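Local structure of pesticidal crystal protein Cry4Aa (Bacillus thuringiensis, 2C9K) at residues Gln517-Arg522 / Asn575-Ala580; His469-Ile474 / Glu606-Thr611; Asn300-Ala305 / Ser315-Phe320; Gln329-Phe334 / Leu434-Ser439. The protein kills mosquito larvae by binding to midgut epithelial cells and bringing about their colloid-osmotic lysis, as a pore-forming toxin of the delta-endotoxin family. All blocks are in the same frame, centred on the assembly; numbering follows the deposited sequence.

How the interactions relate
The four contacts form two pairs in different beta domains of the toxin. Interactions 1 and 2 lie in the C-terminal domain with centres about 9 Å apart, on neighbouring strands 517-527 and 600-609 of one sheet, and interaction 1 is nested in the chain loop that interaction 2 closes. A salt bridge from Arg522 NH2 to Glu606 OE2, 2.6 Å, joins them directly. Interactions 3 and 4, centres again about 9 Å apart, belong to the middle domain, where strand 313-322 leads on to strand 329-335. Between the pairs the nearest atoms are about 16 Å apart, from interaction 2 to interaction 4. A bound 2-methyl-2,4-pentanediol, probably from the crystallisation liquor, lies beside Phe334 of interaction 4.

Interaction 1. Residues Gln517-Arg522 / Asn575-Ala580; sequences QSYFIR and NEVKFA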
# COMPACT_ATOMS: atom_id res chain seq x y z
N GLN A 517 5.44 4.38 -29.40
CA GLN A 517 4.01 4.50 -29.14
C GLN A 517 3.51 5.92 -29.04
O GLN A 517 4.28 6.86 -28.79
CB GLN A 517 3.66 3.79 -27.83
CG GLN A 517 3.07 2.42 -28.01
CD GLN A 517 1.66 2.44 -28.56
OE1 GLN A 517 1.34 3.21 -29.47
NE2 GLN A 517 0.82 1.57 -28.03
N SER A 518 2.20 6.07 -29.24
CA SER A 518 1.53 7.35 -29.12
C SER A 518 0.58 7.17 -27.94
O SER A 518 0.12 6.06 -27.68
CB SER A 518 0.74 7.68 -30.39
OG SER A 518 1.54 8.42 -31.30
N TYR A 519 0.31 8.25 -27.22
CA TYR A 519 -0.56 8.14 -26.06
C TYR A 519 -1.43 9.37 -25.89
O TYR A 519 -1.43 10.29 -26.70
CB TYR A 519 0.25 8.01 -24.76
CG TYR A 519 1.24 6.89 -24.70
CD1 TYR A 519 2.45 6.95 -25.40
CD2 TYR A 519 0.98 5.76 -23.93
CE1 TYR A 519 3.38 5.91 -25.33
CE2 TYR A 519 1.90 4.70 -23.86
CZ TYR A 519 3.10 4.79 -24.56
OH TYR A 519 3.99 3.74 -24.51
N PHE A 520 -2.19 9.33 -24.80
CA PHE A 520 -3.02 10.43 -24.35
C PHE A 520 -2.64 10.36 -22.88
O PHE A 520 -2.64 9.28 -22.30
CB PHE A 520 -4.52 10.15 -24.54
CG PHE A 520 -5.02 10.46 -25.92
CD1 PHE A 520 -5.80 9.54 -26.62
CD2 PHE A 520 -4.66 11.65 -26.56
CE1 PHE A 520 -6.19 9.79 -27.93
CE2 PHE A 520 -5.06 11.91 -27.87
CZ PHE A 520 -5.82 10.97 -28.56
N ILE A 521 -2.23 11.47 -22.29
CA ILE A 521 -1.91 11.37 -20.88
C ILE A 521 -3.19 11.86 -20.15
O ILE A 521 -3.77 12.88 -20.51
CB ILE A 521 -0.57 12.16 -20.51
CG1 ILE A 521 -0.84 13.29 -19.53
CG2 ILE A 521 0.13 12.65 -21.77
CD1 ILE A 521 -1.01 12.79 -18.14
N ARG A 522 -3.64 11.06 -19.18
CA ARG A 522 -4.86 11.33 -18.42
C ARG A 522 -4.54 11.52 -16.94
O ARG A 522 -3.67 10.85 -16.41
CB ARG A 522 -5.82 10.15 -18.60
CG ARG A 522 -7.15 10.30 -17.93
CD ARG A 522 -8.04 9.13 -18.27
NE ARG A 522 -7.74 7.94 -17.47
CZ ARG A 522 -8.32 6.76 -17.66
NH1 ARG A 522 -9.22 6.60 -18.62
NH2 ARG A 522 -8.03 5.73 -16.87
N ASN A 575 -4.29 16.93 -27.08
CA ASN A 575 -3.17 16.56 -27.94
C ASN A 575 -2.48 15.27 -27.48
O ASN A 575 -2.38 14.99 -26.29
CB ASN A 575 -2.16 17.70 -28.02
CG ASN A 575 -1.78 18.24 -26.65
OD1 ASN A 575 -2.64 18.61 -25.85
ND2 ASN A 575 -0.48 18.30 -26.38
N GLU A 576 -2.00 14.49 -28.45
CA GLU A 576 -1.31 13.24 -28.14
C GLU A 576 0.20 13.38 -28.20
O GLU A 576 0.75 14.31 -28.79
CB GLU A 576 -1.76 12.14 -29.10
CG GLU A 576 -1.60 12.45 -30.57
CD GLU A 576 -1.95 11.27 -31.45
OE1 GLU A 576 -1.11 10.34 -31.56
OE2 GLU A 576 -3.07 11.25 -32.02
N VAL A 577 0.88 12.43 -27.57
CA VAL A 577 2.32 12.42 -27.52
C VAL A 577 2.86 11.08 -28.04
O VAL A 577 2.18 10.05 -28.02
CB VAL A 577 2.79 12.64 -26.08
CG1 VAL A 577 1.94 13.72 -25.43
CG2 VAL A 577 2.69 11.35 -25.29
N LYS A 578 4.09 11.10 -28.54
CA LYS A 578 4.73 9.90 -29.05
C LYS A 578 6.12 9.82 -28.45
O LYS A 578 6.88 10.80 -28.48
CB LYS A 578 4.79 9.92 -30.58
CG LYS A 578 5.54 11.10 -31.20
CD LYS A 578 4.75 12.43 -31.07
CE LYS A 578 5.17 13.24 -29.84
NZ LYS A 578 4.22 14.35 -29.57
N PHE A 579 6.45 8.66 -27.90
CA PHE A 579 7.75 8.43 -27.29
C PHE A 579 8.54 7.38 -28.07
O PHE A 579 7.97 6.40 -28.56
CB PHE A 579 7.56 7.98 -25.84
CG PHE A 579 6.76 8.94 -25.00
CD1 PHE A 579 5.60 8.51 -24.36
CD2 PHE A 579 7.19 10.24 -24.81
CE1 PHE A 579 4.89 9.38 -23.54
CE2 PHE A 579 6.48 11.11 -23.98
CZ PHE A 579 5.33 10.68 -23.35
N ALA A 580 9.84 7.58 -28.18
CA ALA A 580 10.69 6.63 -28.88
C ALA A 580 11.14 5.60 -27.85
O ALA A 580 10.96 5.79 -26.66
CB ALA A 580 11.89 7.34 -29.48
O HOH W 1 -3.15 13.67 -23.78
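Tyr519 and Phe579 meet on one face of an antiparallel strand pair, their side chains crossing at about a right angle while the ring planes are inclined by 43°. The approach is oblique to the tyrosine ring, whose CE1 lies at the edge of the phenylalanine ring, 3.6 Å from Phe579 CD1. Nearly equal first torsions, with CG anti to the carbonyl carbon (chi1 -56° for Tyr519, -57° for Phe579), send both rings out on the same face, where they meet. His512 packs against the two of them and also bonds the Tyr519 hydroxyl. Val577 continues this buried face: its CG1 reaches Ile521 CG2 at 4.2 Å, and its CG2 lies near the Tyr519 CB.

The other face is more polar and nearer solvent. The Glu576 chain is extended beyond CG, and its CB is set obliquely against the Phe520 ring, 3.5 Å from Phe520 CE2. Its carboxylate plane is turned well away from that ring, and Glu576 OE1 takes a weak hydrogen bond from Ser518 OG.

The backbones are joined at two hydrogen-bonded pairs, Gln517 with Phe579 and Tyr519 with Val577. In the second, Tyr519 N donates to Val577 O at 2.7 Å and Val577 N returns a longer bond to Tyr519 O, 3.3 Å. Farther along, a water that accepts from Ile521 N and lies 2.9 Å from Asn575 O bridges the segments. Strand 517-527 also pairs with strand 600-609, so the short strand 577-579 extends a sheet whose Tyr519, Val577 and Phe579 face is buried, within the beta-sandwich characteristic of the C-terminal domain in the delta-endotoxin family.

Interaction 2. Residues His469-Ile474 / Glu606-Thr611; sequences HLTTQI and EFLPIT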
# COMPACT_ATOMS: atom_id res chain seq x y z
N HIS A 469 1.41 -1.59 -24.17
CA HIS A 469 0.32 -2.54 -24.38
C HIS A 469 -0.78 -2.49 -23.34
O HIS A 469 -1.55 -3.44 -23.21
CB HIS A 469 0.88 -3.96 -24.44
CG HIS A 469 1.39 -4.47 -23.13
ND1 HIS A 469 2.42 -3.87 -22.45
CD2 HIS A 469 0.98 -5.51 -22.36
CE1 HIS A 469 2.63 -4.51 -21.31
NE2 HIS A 469 1.77 -5.51 -21.24
N LEU A 470 -0.85 -1.40 -22.59
CA LEU A 470 -1.89 -1.25 -21.58
C LEU A 470 -1.76 0.11 -20.90
O LEU A 470 -0.79 0.83 -21.12
CB LEU A 470 -1.80 -2.38 -20.55
CG LEU A 470 -0.85 -2.26 -19.36
CD1 LEU A 470 -0.95 -3.52 -18.53
CD2 LEU A 470 0.57 -2.02 -19.82
N THR A 471 -2.74 0.47 -20.09
CA THR A 471 -2.71 1.75 -19.41
C THR A 471 -1.71 1.73 -18.27
O THR A 471 -1.74 0.84 -17.42
CB THR A 471 -4.09 2.12 -18.84
OG1 THR A 471 -4.99 2.38 -19.93
CG2 THR A 471 -4.00 3.36 -17.95
N THR A 472 -0.81 2.70 -18.27
CA THR A 472 0.19 2.80 -17.23
C THR A 472 -0.28 3.84 -16.24
O THR A 472 -0.68 4.95 -16.61
CB THR A 472 1.55 3.23 -17.80
OG1 THR A 472 1.99 2.25 -18.74
CG2 THR A 472 2.58 3.34 -16.69
N GLN A 473 -0.25 3.47 -14.97
CA GLN A 473 -0.69 4.34 -13.89
C GLN A 473 0.55 4.76 -13.10
O GLN A 473 1.19 3.91 -12.48
CB GLN A 473 -1.65 3.56 -13.00
CG GLN A 473 -2.60 4.39 -12.16
CD GLN A 473 -3.69 3.54 -11.53
OE1 GLN A 473 -3.43 2.70 -10.67
NE2 GLN A 473 -4.93 3.74 -11.98
N ILE A 474 0.90 6.04 -13.16
CA ILE A 474 2.06 6.55 -12.43
C ILE A 474 1.65 7.55 -11.36
O ILE A 474 1.32 8.71 -11.67
CB ILE A 474 3.07 7.25 -13.35
CG1 ILE A 474 3.64 6.27 -14.38
CG2 ILE A 474 4.22 7.82 -12.52
CD1 ILE A 474 4.70 6.86 -15.28
N GLU A 606 -1.82 9.14 -15.88
CA GLU A 606 -2.03 7.95 -16.68
C GLU A 606 -1.69 8.09 -18.15
O GLU A 606 -1.93 9.13 -18.77
CB GLU A 606 -3.47 7.47 -16.50
CG GLU A 606 -3.75 7.02 -15.08
CD GLU A 606 -5.17 6.54 -14.85
OE1 GLU A 606 -5.37 5.80 -13.86
OE2 GLU A 606 -6.07 6.90 -15.64
N PHE A 607 -1.10 7.04 -18.70
CA PHE A 607 -0.76 7.03 -20.10
C PHE A 607 -1.61 6.00 -20.82
O PHE A 607 -1.58 4.81 -20.48
CB PHE A 607 0.72 6.71 -20.30
CG PHE A 607 1.64 7.77 -19.78
CD1 PHE A 607 2.00 7.80 -18.43
CD2 PHE A 607 2.14 8.74 -20.64
CE1 PHE A 607 2.85 8.80 -17.94
CE2 PHE A 607 2.98 9.75 -20.16
CZ PHE A 607 3.34 9.78 -18.81
N LEU A 608 -2.39 6.45 -21.79
CA LEU A 608 -3.25 5.56 -22.54
C LEU A 608 -2.67 5.29 -23.92
O LEU A 608 -2.56 6.20 -24.74
CB LEU A 608 -4.65 6.16 -22.69
CG LEU A 608 -5.36 6.66 -21.44
CD1 LEU A 608 -6.82 6.97 -21.78
CD2 LEU A 608 -5.29 5.62 -20.35
N PRO A 609 -2.27 4.04 -24.20
CA PRO A 609 -1.71 3.70 -25.51
C PRO A 609 -2.78 3.95 -26.58
O PRO A 609 -3.94 3.59 -26.39
CB PRO A 609 -1.39 2.22 -25.38
CG PRO A 609 -1.09 2.06 -23.94
CD PRO A 609 -2.17 2.89 -23.28
N ILE A 610 -2.39 4.56 -27.70
CA ILE A 610 -3.35 4.81 -28.77
C ILE A 610 -3.30 3.69 -29.82
O ILE A 610 -4.33 3.16 -30.23
CB ILE A 610 -3.09 6.15 -29.47
CG1 ILE A 610 -3.22 7.30 -28.48
CG2 ILE A 610 -4.08 6.33 -30.61
CD1 ILE A 610 -3.04 8.66 -29.12
N THR A 611 -2.08 3.34 -30.23
CA THR A 611 -1.85 2.30 -31.23
C THR A 611 -1.62 0.92 -30.61
O THR A 611 -0.64 0.69 -29.91
CB THR A 611 -0.64 2.67 -32.10
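Thr472 and Phe607 form the hydrogen-bonded pair of an antiparallel strand contact within the C-terminal beta-sandwich domain of the toxin. It joins strand 471-475 to the last strand, 600-609, so residues more than 130 positions apart become sheet neighbours. The segment axes approach to 4.8 Å and run nearly antiparallel (171°). Thr472 N donates to Phe607 O at 3.2 Å, and Phe607 N returns a bond to Thr472 O at 3.0 Å.

On the face of this pair, Ile474 extends its CG1 branch so that CD1 comes obliquely to the phenylalanine ring, 3.8 Å from Phe607 CE1. Tyr519 of the next strand and Ile466 also pack on Phe607.

Leu608 and Thr471 lie side by side and point the same way, Leu608 CD2 touching both branches of the threonine. Beyond them direct backbone pairing ends. Pro609, which has no N-H to donate, has its ring CG and CD beside Leu470 O, with CG 3.1 Å from that oxygen.

Gln473 and Glu606 make the polar side-chain contact, extended alongside each other with amide and carboxylate nearly coplanar, 11° apart. The carboxylate is gripped by several donors: Tyr251 OH bonds to OE1, and Arg522 of the neighbouring strand forms a salt bridge to OE2, which probably favours its charged form. Gln473 NE2 meets Glu606 OE1 at 2.8 Å, nearly straight (176° at the hydrogen) and nearly along the C-O axis.

Interaction 3. Residues Asn300-Ala305 / Ser315-Phe320; sequences NFYEKA and SHYNMF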
# COMPACT_ATOMS: atom_id res chain seq x y z
N ASN A 300 23.65 4.26 7.27
CA ASN A 300 24.90 4.67 7.91
C ASN A 300 24.82 4.69 9.43
O ASN A 300 24.25 5.61 10.01
CB ASN A 300 25.28 6.05 7.38
CG ASN A 300 25.23 6.12 5.86
OD1 ASN A 300 26.18 5.76 5.17
ND2 ASN A 300 24.09 6.56 5.33
N PHE A 301 25.40 3.68 10.07
CA PHE A 301 25.40 3.56 11.52
C PHE A 301 26.77 3.80 12.13
O PHE A 301 27.75 3.16 11.76
CB PHE A 301 24.93 2.16 11.95
CG PHE A 301 23.46 1.94 11.78
CD1 PHE A 301 22.89 1.85 10.51
CD2 PHE A 301 22.63 1.83 12.89
CE1 PHE A 301 21.52 1.64 10.35
CE2 PHE A 301 21.26 1.62 12.75
CZ PHE A 301 20.70 1.53 11.48
N TYR A 302 26.85 4.74 13.08
CA TYR A 302 28.11 5.04 13.75
C TYR A 302 28.29 4.12 14.96
O TYR A 302 27.36 3.89 15.73
CB TYR A 302 28.14 6.48 14.25
CG TYR A 302 28.18 7.54 13.19
CD1 TYR A 302 27.01 8.11 12.69
CD2 TYR A 302 29.40 8.02 12.70
CE1 TYR A 302 27.05 9.13 11.74
CE2 TYR A 302 29.45 9.04 11.76
CZ TYR A 302 28.27 9.59 11.28
OH TYR A 302 28.33 10.59 10.34
N GLU A 303 29.50 3.60 15.13
CA GLU A 303 29.82 2.72 16.26
C GLU A 303 30.76 3.48 17.18
O GLU A 303 31.29 4.53 16.81
CB GLU A 303 30.51 1.46 15.77
CG GLU A 303 31.74 1.75 14.94
CD GLU A 303 32.57 0.52 14.66
OE1 GLU A 303 32.02 -0.46 14.10
OE2 GLU A 303 33.77 0.53 15.01
N LYS A 304 30.99 2.95 18.38
CA LYS A 304 31.88 3.62 19.32
C LYS A 304 33.35 3.32 19.00
O LYS A 304 33.68 2.24 18.52
CB LYS A 304 31.55 3.18 20.76
CG LYS A 304 30.24 3.76 21.27
CD LYS A 304 29.96 3.38 22.72
CE LYS A 304 29.66 1.91 22.86
NZ LYS A 304 29.31 1.57 24.27
N ALA A 305 34.21 4.30 19.26
CA ALA A 305 35.65 4.16 19.00
C ALA A 305 36.28 2.99 19.74
O ALA A 305 37.27 2.42 19.27
CB ALA A 305 36.36 5.44 19.38
N SER A 315 24.50 6.11 16.77
CA SER A 315 23.51 6.89 16.01
C SER A 315 23.49 6.43 14.55
O SER A 315 24.21 5.50 14.19
CB SER A 315 23.91 8.37 16.08
OG SER A 315 25.27 8.52 15.72
N HIS A 316 22.67 7.07 13.72
CA HIS A 316 22.62 6.70 12.31
C HIS A 316 21.91 7.73 11.45
O HIS A 316 21.31 8.66 11.96
CB HIS A 316 21.92 5.34 12.14
CG HIS A 316 20.43 5.40 12.25
ND1 HIS A 316 19.78 5.63 13.44
CD2 HIS A 316 19.47 5.26 11.32
CE1 HIS A 316 18.48 5.62 13.24
NE2 HIS A 316 18.26 5.39 11.96
N TYR A 317 22.02 7.55 10.14
CA TYR A 317 21.34 8.43 9.19
C TYR A 317 21.13 7.67 7.88
O TYR A 317 21.83 6.70 7.60
CB TYR A 317 22.13 9.74 8.98
CG TYR A 317 23.48 9.62 8.30
CD1 TYR A 317 23.57 9.40 6.92
CD2 TYR A 317 24.66 9.70 9.03
CE1 TYR A 317 24.80 9.28 6.29
CE2 TYR A 317 25.90 9.58 8.41
CZ TYR A 317 25.97 9.36 7.04
OH TYR A 317 27.19 9.20 6.43
N ASN A 318 20.15 8.10 7.10
CA ASN A 318 19.81 7.45 5.83
C ASN A 318 20.23 8.32 4.65
O ASN A 318 20.20 9.55 4.74
CB ASN A 318 18.30 7.23 5.71
CG ASN A 318 17.72 6.45 6.87
OD1 ASN A 318 17.71 5.22 6.86
ND2 ASN A 318 17.23 7.17 7.88
N MET A 319 20.60 7.66 3.55
CA MET A 319 20.96 8.34 2.30
C MET A 319 19.92 7.82 1.30
O MET A 319 19.73 6.61 1.15
CB MET A 319 22.37 7.98 1.84
CG MET A 319 23.50 8.69 2.61
SD MET A 319 23.43 10.52 2.53
CE MET A 319 23.92 10.83 0.84
N PHE A 320 19.23 8.74 0.62
CA PHE A 320 18.17 8.33 -0.31
C PHE A 320 17.95 9.31 -1.46
O PHE A 320 18.47 10.43 -1.45
CB PHE A 320 16.87 8.20 0.48
CG PHE A 320 16.43 9.48 1.12
CD1 PHE A 320 15.54 10.32 0.48
CD2 PHE A 320 16.95 9.85 2.36
CE1 PHE A 320 15.17 11.53 1.06
CE2 PHE A 320 16.58 11.06 2.95
CZ PHE A 320 15.68 11.90 2.29
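The Phe301 ring takes His316 CB over the centre of one face, 3.6 Å from the ring centroid, and the imidazole continues beyond it as an offset stack, its plane only 13° from that of the phenyl ring. Across the sheet, the Tyr317 ring has Asn300 CB over one face and the hydroxyl oxygen of Tyr302 at its edge, with Tyr302 OH 3.3 Å from Tyr317 CE2. The two flat clusters sit on the two sides of a beta hairpin, strands 294-303 and 313-322, in the middle domain of the toxin, a beta-prism of antiparallel sheets.

His316 holds its ring with CG between the backbone N and carbonyl carbon (chi1 77°), where it runs alongside Phe301 and points the same way. Its NE2 is bonded to Ile437 O of the next sheet. On the other side, the Asn300 amide is stacked on the Tyr317 ring with the planes 22° apart, and its OD1 bonds to Ser345 OG of strand 342-347. Tyr302 and Tyr317 meet obliquely.

The backbone pairing includes Tyr317 N to Asn300 O at 3.0 Å and Tyr302 N to Ser315 O. Tyr317 O receives two donors from one residue: Asn300 N comes nearly in line with the carbonyl at 3.1 Å, while Asn300 ND2 approaches at 3.2 Å from well above the carbonyl plane.

Interaction 4. Residues Gln329-Phe334 / Leu434-Ser439; sequences QKSSVF and LSFIKS
Phe334 meets the chain of residues 437-439 mainly through its ring. The chief contact is CH-pi: Lys438 CA stands over one face, 3.9 Å from the centroid and 15° off the ring normal, somewhat toward the rim. With CG anti to the carbonyl carbon (chi1 -50°), the phenylalanine directs its ring across the partner strand, crossing the lysine side chain at a slant.

Further apolar contacts lie along the side chain. Lys438 CG reaches the far end of the ring, 3.5 Å from Phe334 CZ, before the lysine bends at its outer torsions. Nearer the backbone, Phe334 CB and Ser439 CB touch at 3.5 Å. Phe436 is oblique to the Phe334 ring, its CE2 4.0 Å from Phe334 CZ, and its own CZ lies 3.5 Å from Ser331 CB, both neighbours oblique to the Phe436 ring.

Polar groups here bond mostly to partners outside the two segments. Ser331 OG donates to Ser332 O at 3.0 Å within its own segment and accepts from Asn318 N; Ile437 O takes donors from His316 and Asn318, and Ser439 OG bonds to Gln449.

The contact thus joins two sheets of the middle-domain beta-prism. Strand 329-335 is an outermost strand of the sheet that includes 313-322 and 294-303, and strand 432-440 an outermost one of a three-stranded sheet, where it pairs with 450-457. His316 of strand 313-322 bridges them, its ring against Phe334.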
# COMPACT_ATOMS: atom_id res chain seq x y z
N GLN A 329 19.85 12.53 -1.26
CA GLN A 329 19.57 13.33 -0.07
C GLN A 329 19.97 12.57 1.19
O GLN A 329 20.04 11.34 1.19
CB GLN A 329 18.08 13.69 0.01
CG GLN A 329 17.52 14.42 -1.20
CD GLN A 329 15.99 14.49 -1.20
OE1 GLN A 329 15.33 14.06 -2.15
NE2 GLN A 329 15.43 15.03 -0.12
N LYS A 330 20.23 13.30 2.26
CA LYS A 330 20.63 12.68 3.52
C LYS A 330 19.58 12.98 4.59
O LYS A 330 19.00 14.06 4.62
CB LYS A 330 21.99 13.22 3.95
CG LYS A 330 22.51 12.66 5.25
CD LYS A 330 23.70 13.48 5.73
CE LYS A 330 24.25 12.97 7.04
NZ LYS A 330 25.40 13.79 7.51
N SER A 331 19.35 12.02 5.47
CA SER A 331 18.36 12.21 6.52
C SER A 331 19.00 12.83 7.75
O SER A 331 20.17 13.22 7.73
CB SER A 331 17.75 10.87 6.93
OG SER A 331 18.68 10.13 7.67
N SER A 332 18.22 12.91 8.83
CA SER A 332 18.74 13.46 10.08
C SER A 332 19.62 12.40 10.69
O SER A 332 19.57 11.24 10.30
CB SER A 332 17.61 13.79 11.05
OG SER A 332 16.86 14.91 10.61
N VAL A 333 20.45 12.79 11.65
CA VAL A 333 21.29 11.81 12.30
C VAL A 333 20.57 11.48 13.59
O VAL A 333 20.70 12.20 14.57
CB VAL A 333 22.70 12.37 12.61
CG1 VAL A 333 23.50 11.35 13.39
CG2 VAL A 333 23.42 12.72 11.32
N PHE A 334 19.80 10.41 13.58
CA PHE A 334 19.08 10.00 14.78
C PHE A 334 20.11 9.45 15.76
O PHE A 334 21.26 9.22 15.40
CB PHE A 334 18.05 8.92 14.44
CG PHE A 334 17.15 9.27 13.29
CD1 PHE A 334 17.56 9.06 11.98
CD2 PHE A 334 15.90 9.83 13.51
CE1 PHE A 334 16.74 9.38 10.90
CE2 PHE A 334 15.07 10.16 12.43
CZ PHE A 334 15.50 9.93 11.13
N LEU A 434 12.92 -2.37 2.29
CA LEU A 434 13.23 -1.36 3.30
C LEU A 434 13.30 0.01 2.63
O LEU A 434 13.84 0.14 1.54
CB LEU A 434 14.56 -1.67 4.00
CG LEU A 434 14.78 -0.73 5.18
CD1 LEU A 434 13.77 -1.06 6.27
CD2 LEU A 434 16.19 -0.85 5.71
N SER A 435 12.79 1.04 3.29
CA SER A 435 12.84 2.35 2.67
C SER A 435 13.42 3.44 3.55
O SER A 435 13.82 4.48 3.06
CB SER A 435 11.44 2.77 2.21
OG SER A 435 10.58 2.96 3.32
N PHE A 436 13.49 3.17 4.85
CA PHE A 436 13.98 4.17 5.81
C PHE A 436 14.02 3.61 7.23
O PHE A 436 13.31 2.65 7.56
CB PHE A 436 13.01 5.36 5.80
CG PHE A 436 13.64 6.67 6.14
CD1 PHE A 436 14.41 7.36 5.20
CD2 PHE A 436 13.41 7.27 7.38
CE1 PHE A 436 14.93 8.61 5.48
CE2 PHE A 436 13.93 8.53 7.67
CZ PHE A 436 14.69 9.20 6.71
N ILE A 437 14.86 4.20 8.08
CA ILE A 437 14.95 3.80 9.48
C ILE A 437 15.03 5.04 10.37
O ILE A 437 16.05 5.70 10.40
CB ILE A 437 16.20 2.95 9.77
CG1 ILE A 437 16.09 1.59 9.06
CG2 ILE A 437 16.32 2.72 11.26
CD1 ILE A 437 17.26 0.66 9.34
N LYS A 438 13.94 5.35 11.08
CA LYS A 438 13.91 6.51 11.97
C LYS A 438 14.16 6.05 13.39
O LYS A 438 14.14 4.85 13.67
CB LYS A 438 12.54 7.22 11.92
CG LYS A 438 12.46 8.31 10.86
CD LYS A 438 11.06 8.86 10.72
CE LYS A 438 10.64 9.69 11.93
NZ LYS A 438 11.27 11.04 11.99
N SER A 439 14.39 6.99 14.29
CA SER A 439 14.66 6.64 15.67
C SER A 439 14.23 7.75 16.63
O SER A 439 14.41 8.94 16.33
CB SER A 439 16.15 6.37 15.82
OG SER A 439 16.41 5.47 16.88